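Local coordinates for protein ABC transporter (Caldanaerobius, PDB 4G68) that probably binds sugars released from xylan as the extracellular solute-binding component of an ABC transporter, delivering them for uptake by a thermophilic bacterium, at residues Phe43-Val56 and Leu342-Thr355. Numbering follows the deposited sequence.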
# COMPACT_ATOMS: atom_id res chain seq x y z
N PHE C 43 -8.35 20.00 4.02
CA PHE C 43 -7.46 18.83 4.11
C PHE C 43 -8.22 17.65 3.52
O PHE C 43 -9.33 17.37 3.98
CB PHE C 43 -7.14 18.56 5.58
CG PHE C 43 -6.45 17.24 5.84
CD1 PHE C 43 -5.33 16.84 5.09
CD2 PHE C 43 -6.93 16.40 6.87
CE1 PHE C 43 -4.72 15.63 5.35
CE2 PHE C 43 -6.31 15.19 7.13
CZ PHE C 43 -5.19 14.82 6.38
N TRP C 44 -7.67 17.04 2.46
CA TRP C 44 -8.29 15.83 1.91
C TRP C 44 -7.51 14.59 2.28
O TRP C 44 -6.28 14.61 2.26
CB TRP C 44 -8.40 15.88 0.39
CG TRP C 44 -9.26 17.02 -0.17
CD1 TRP C 44 -10.01 17.98 0.52
CD2 TRP C 44 -9.47 17.34 -1.60
NE1 TRP C 44 -10.64 18.86 -0.35
CE2 TRP C 44 -10.37 18.51 -1.64
CE3 TRP C 44 -9.02 16.78 -2.79
CZ2 TRP C 44 -10.76 19.10 -2.83
CZ3 TRP C 44 -9.42 17.39 -4.00
CH2 TRP C 44 -10.28 18.52 -4.01
N ASN C 45 -8.22 13.49 2.58
CA ASN C 45 -7.60 12.17 2.83
C ASN C 45 -8.55 11.03 2.45
O ASN C 45 -9.71 11.29 2.05
CB ASN C 45 -7.10 12.06 4.29
CG ASN C 45 -8.24 12.08 5.29
OD1 ASN C 45 -8.88 11.05 5.52
ND2 ASN C 45 -8.51 13.25 5.86
N LEU C 46 -8.06 9.79 2.54
CA LEU C 46 -8.84 8.63 2.10
C LEU C 46 -9.24 7.67 3.23
O LEU C 46 -9.74 6.55 2.96
CB LEU C 46 -8.13 7.87 0.98
CG LEU C 46 -6.76 7.24 1.26
CD1 LEU C 46 -6.69 6.46 2.56
CD2 LEU C 46 -6.35 6.34 0.10
N PHE C 47 -9.06 8.10 4.49
CA PHE C 47 -9.41 7.26 5.66
C PHE C 47 -10.91 7.10 5.96
O PHE C 47 -11.48 7.69 6.90
CB PHE C 47 -8.64 7.71 6.90
CG PHE C 47 -7.17 7.45 6.81
CD1 PHE C 47 -6.66 6.17 6.97
CD2 PHE C 47 -6.29 8.50 6.57
CE1 PHE C 47 -5.28 5.94 6.88
CE2 PHE C 47 -4.92 8.27 6.46
CZ PHE C 47 -4.42 6.99 6.63
N THR C 48 -11.52 6.23 5.17
CA THR C 48 -12.98 6.11 5.12
C THR C 48 -13.57 5.09 6.08
O THR C 48 -14.69 5.27 6.58
CB THR C 48 -13.40 5.80 3.68
OG1 THR C 48 -14.80 5.55 3.64
CG2 THR C 48 -12.65 4.59 3.13
N GLY C 49 -12.82 4.01 6.34
CA GLY C 49 -13.32 2.91 7.19
C GLY C 49 -13.09 3.16 8.66
O GLY C 49 -12.25 4.00 9.05
N GLU C 50 -13.81 2.42 9.50
CA GLU C 50 -13.69 2.58 10.96
C GLU C 50 -12.65 1.63 11.56
O GLU C 50 -12.48 0.51 11.08
CB GLU C 50 -15.06 2.38 11.65
CG GLU C 50 -16.18 3.31 11.20
CD GLU C 50 -15.92 4.76 11.54
OE1 GLU C 50 -15.06 5.05 12.43
OE2 GLU C 50 -16.58 5.61 10.90
N PRO C 51 -11.95 2.04 12.64
CA PRO C 51 -12.12 3.29 13.38
C PRO C 51 -11.26 4.49 12.88
O PRO C 51 -11.26 5.54 13.54
CB PRO C 51 -11.69 2.87 14.81
CG PRO C 51 -10.59 1.89 14.55
CD PRO C 51 -11.03 1.12 13.34
N ALA C 52 -10.56 4.34 11.75
CA ALA C 52 -9.69 5.43 11.21
C ALA C 52 -10.48 6.72 11.02
O ALA C 52 -10.05 7.77 11.51
CB ALA C 52 -9.01 5.03 9.92
N LYS C 53 -11.65 6.62 10.37
CA LYS C 53 -12.50 7.79 10.07
C LYS C 53 -12.83 8.58 11.34
O LYS C 53 -12.74 9.81 11.33
CB LYS C 53 -13.78 7.37 9.33
CG LYS C 53 -14.71 8.52 8.96
CD LYS C 53 -16.11 7.97 8.66
CE LYS C 53 -17.18 9.06 8.53
NZ LYS C 53 -16.79 9.98 7.41
N THR C 54 -13.19 7.86 12.41
CA THR C 54 -13.48 8.45 13.75
C THR C 54 -12.21 9.03 14.36
O THR C 54 -12.22 10.14 14.91
CB THR C 54 -14.08 7.39 14.72
OG1 THR C 54 -15.33 6.89 14.20
CG2 THR C 54 -14.29 7.94 16.15
N LYS C 55 -11.12 8.27 14.26
CA LYS C 55 -9.83 8.76 14.77
C LYS C 55 -9.29 10.04 14.11
O LYS C 55 -8.73 10.93 14.81
CB LYS C 55 -8.80 7.63 14.71
CG LYS C 55 -9.23 6.45 15.55
CD LYS C 55 -9.07 6.76 17.02
CE LYS C 55 -7.65 6.45 17.40
NZ LYS C 55 -7.43 6.93 18.78
N VAL C 56 -9.48 10.12 12.80
CA VAL C 56 -8.95 11.24 12.03
C VAL C 56 -9.75 12.49 12.38
O VAL C 56 -9.17 13.56 12.61
CB VAL C 56 -8.96 10.97 10.51
CG1 VAL C 56 -8.52 12.21 9.72
CG2 VAL C 56 -8.00 9.84 10.22
N LEU C 342 -0.59 17.05 11.52
CA LEU C 342 -1.44 15.98 11.00
C LEU C 342 -0.66 14.71 10.66
O LEU C 342 -1.13 13.60 10.95
CB LEU C 342 -2.10 16.48 9.74
CG LEU C 342 -3.18 17.53 9.97
CD1 LEU C 342 -3.67 17.96 8.59
CD2 LEU C 342 -4.31 16.91 10.85
N ALA C 343 0.52 14.88 10.05
CA ALA C 343 1.38 13.75 9.68
C ALA C 343 1.81 12.92 10.89
O ALA C 343 1.58 11.70 10.91
CB ALA C 343 2.59 14.24 8.92
N LYS C 344 2.39 13.59 11.90
CA LYS C 344 2.73 12.92 13.16
C LYS C 344 1.53 12.19 13.78
O LYS C 344 1.66 11.04 14.20
CB LYS C 344 3.35 13.91 14.18
CG LYS C 344 3.46 13.37 15.61
CD LYS C 344 4.47 12.21 15.77
CE LYS C 344 4.44 11.60 17.18
NZ LYS C 344 5.48 10.52 17.32
N GLN C 345 0.38 12.85 13.86
CA GLN C 345 -0.82 12.20 14.43
C GLN C 345 -1.32 10.99 13.65
O GLN C 345 -1.76 10.02 14.28
CB GLN C 345 -1.96 13.21 14.64
CG GLN C 345 -1.61 14.36 15.60
CD GLN C 345 -1.21 13.88 16.99
OE1 GLN C 345 -1.97 13.21 17.68
NE2 GLN C 345 -0.01 14.21 17.39
N LEU C 346 -1.34 11.09 12.32
CA LEU C 346 -1.72 9.98 11.45
C LEU C 346 -0.76 8.81 11.63
O LEU C 346 -1.22 7.67 11.70
CB LEU C 346 -1.76 10.41 9.98
CG LEU C 346 -2.93 11.31 9.51
CD1 LEU C 346 -2.79 11.59 8.01
CD2 LEU C 346 -4.26 10.63 9.74
N SER C 347 0.56 9.12 11.70
CA SER C 347 1.59 8.08 11.89
C SER C 347 1.35 7.29 13.21
O SER C 347 1.39 6.05 13.23
CB SER C 347 2.98 8.72 11.90
OG SER C 347 4.03 7.73 12.09
N ASP C 348 1.12 8.01 14.32
CA ASP C 348 0.84 7.35 15.62
C ASP C 348 -0.50 6.58 15.60
O ASP C 348 -0.62 5.47 16.15
CB ASP C 348 0.72 8.39 16.73
CG ASP C 348 2.04 8.98 17.15
OD1 ASP C 348 3.10 8.66 16.57
OD2 ASP C 348 1.97 9.77 18.16
N MET C 349 -1.52 7.17 14.98
CA MET C 349 -2.81 6.52 14.81
C MET C 349 -2.58 5.18 14.08
O MET C 349 -3.02 4.15 14.54
CB MET C 349 -3.76 7.40 13.97
CG MET C 349 -5.11 6.75 13.67
SD MET C 349 -6.08 7.53 12.37
CE MET C 349 -5.31 6.89 10.87
N ASP C 350 -1.86 5.23 12.94
CA ASP C 350 -1.60 4.05 12.05
C ASP C 350 -1.00 2.92 12.85
O ASP C 350 -1.45 1.76 12.78
CB ASP C 350 -0.57 4.44 10.95
CG ASP C 350 -1.18 5.05 9.71
OD1 ASP C 350 -2.44 5.06 9.59
OD2 ASP C 350 -0.37 5.52 8.83
N TYR C 351 0.05 3.27 13.59
CA TYR C 351 0.74 2.34 14.50
C TYR C 351 -0.20 1.67 15.52
O TYR C 351 -0.14 0.43 15.71
CB TYR C 351 1.86 3.09 15.22
CG TYR C 351 2.83 2.22 16.02
CD1 TYR C 351 3.28 0.99 15.51
CD2 TYR C 351 3.29 2.63 17.26
CE1 TYR C 351 4.16 0.19 16.22
CE2 TYR C 351 4.19 1.85 17.99
CZ TYR C 351 4.62 0.64 17.46
OH TYR C 351 5.50 -0.14 18.18
N LEU C 352 -1.08 2.46 16.14
CA LEU C 352 -1.98 1.96 17.17
C LEU C 352 -3.10 1.07 16.63
O LEU C 352 -3.42 0.05 17.24
CB LEU C 352 -2.59 3.14 17.94
CG LEU C 352 -1.61 3.79 18.92
CD1 LEU C 352 -2.11 5.16 19.37
CD2 LEU C 352 -1.45 2.85 20.12
N ILE C 353 -3.65 1.45 15.49
CA ILE C 353 -4.76 0.75 14.89
C ILE C 353 -4.44 -0.15 13.66
O ILE C 353 -5.35 -0.80 13.13
CB ILE C 353 -5.96 1.70 14.64
CG1 ILE C 353 -5.74 2.55 13.38
CG2 ILE C 353 -6.19 2.60 15.87
CD1 ILE C 353 -6.93 3.44 13.04
N ALA C 354 -3.18 -0.17 13.23
CA ALA C 354 -2.70 -1.04 12.13
C ALA C 354 -3.24 -0.69 10.72
O ALA C 354 -3.26 -1.53 9.82
CB ALA C 354 -2.85 -2.54 12.48
N THR C 355 -3.63 0.57 10.55
CA THR C 355 -3.98 1.11 9.23
C THR C 355 -2.73 1.49 8.43
O THR C 355 -2.81 1.71 7.21
CB THR C 355 -4.86 2.39 9.30
OG1 THR C 355 -4.27 3.36 10.21
CG2 THR C 355 -6.28 2.07 9.67
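Leu342 sets its CD1 methyl squarely over the Phe43 ring, a CH-pi contact 3.8 Å from the centroid and 4° off the normal, while Leu346 CD1 meets the edge of the same ring. The ring reaches helix 332-353 because CG stands anti to the backbone N (chi1 169°). With an alanine in place of Phe43, the Leu342 methyl would probably lose its aromatic floor and a gap would be likely to open between strand 40-45 and the helix. Further along, the Phe47 ring lies between Leu46 CD1 on one face and Met349 CE on the other, the methyl offset toward the rim. Met349 fills the tightest part: its SD lies 3.6 Å from Lys55 CB and also touches Val56 CG2, and a bend at its last torsion turns CE toward Phe47. Ile353 CD1 packs closely here too, 3.9 Å from Ala52 CA. Asp350 OD1, 4.0 Å from Phe47 CE1, accepts a hydrogen bond from Thr355 OG1 (2.6 Å) that ties the helix to the residues just past its end. The partly exposed side is looser. There Pro51 CG stays 4.3 Å from Ile353 CD1, and the bent Lys55 chain brings CE only to 4.4 Å from Ile353 CG2. Helices 52-66 and 332-353 run roughly antiparallel, their short segments 146° apart, and pack together beside the parallel strands 40-45, 71-76 and 98-102, as in the alpha/beta lobe of a periplasmic-binding-protein fold.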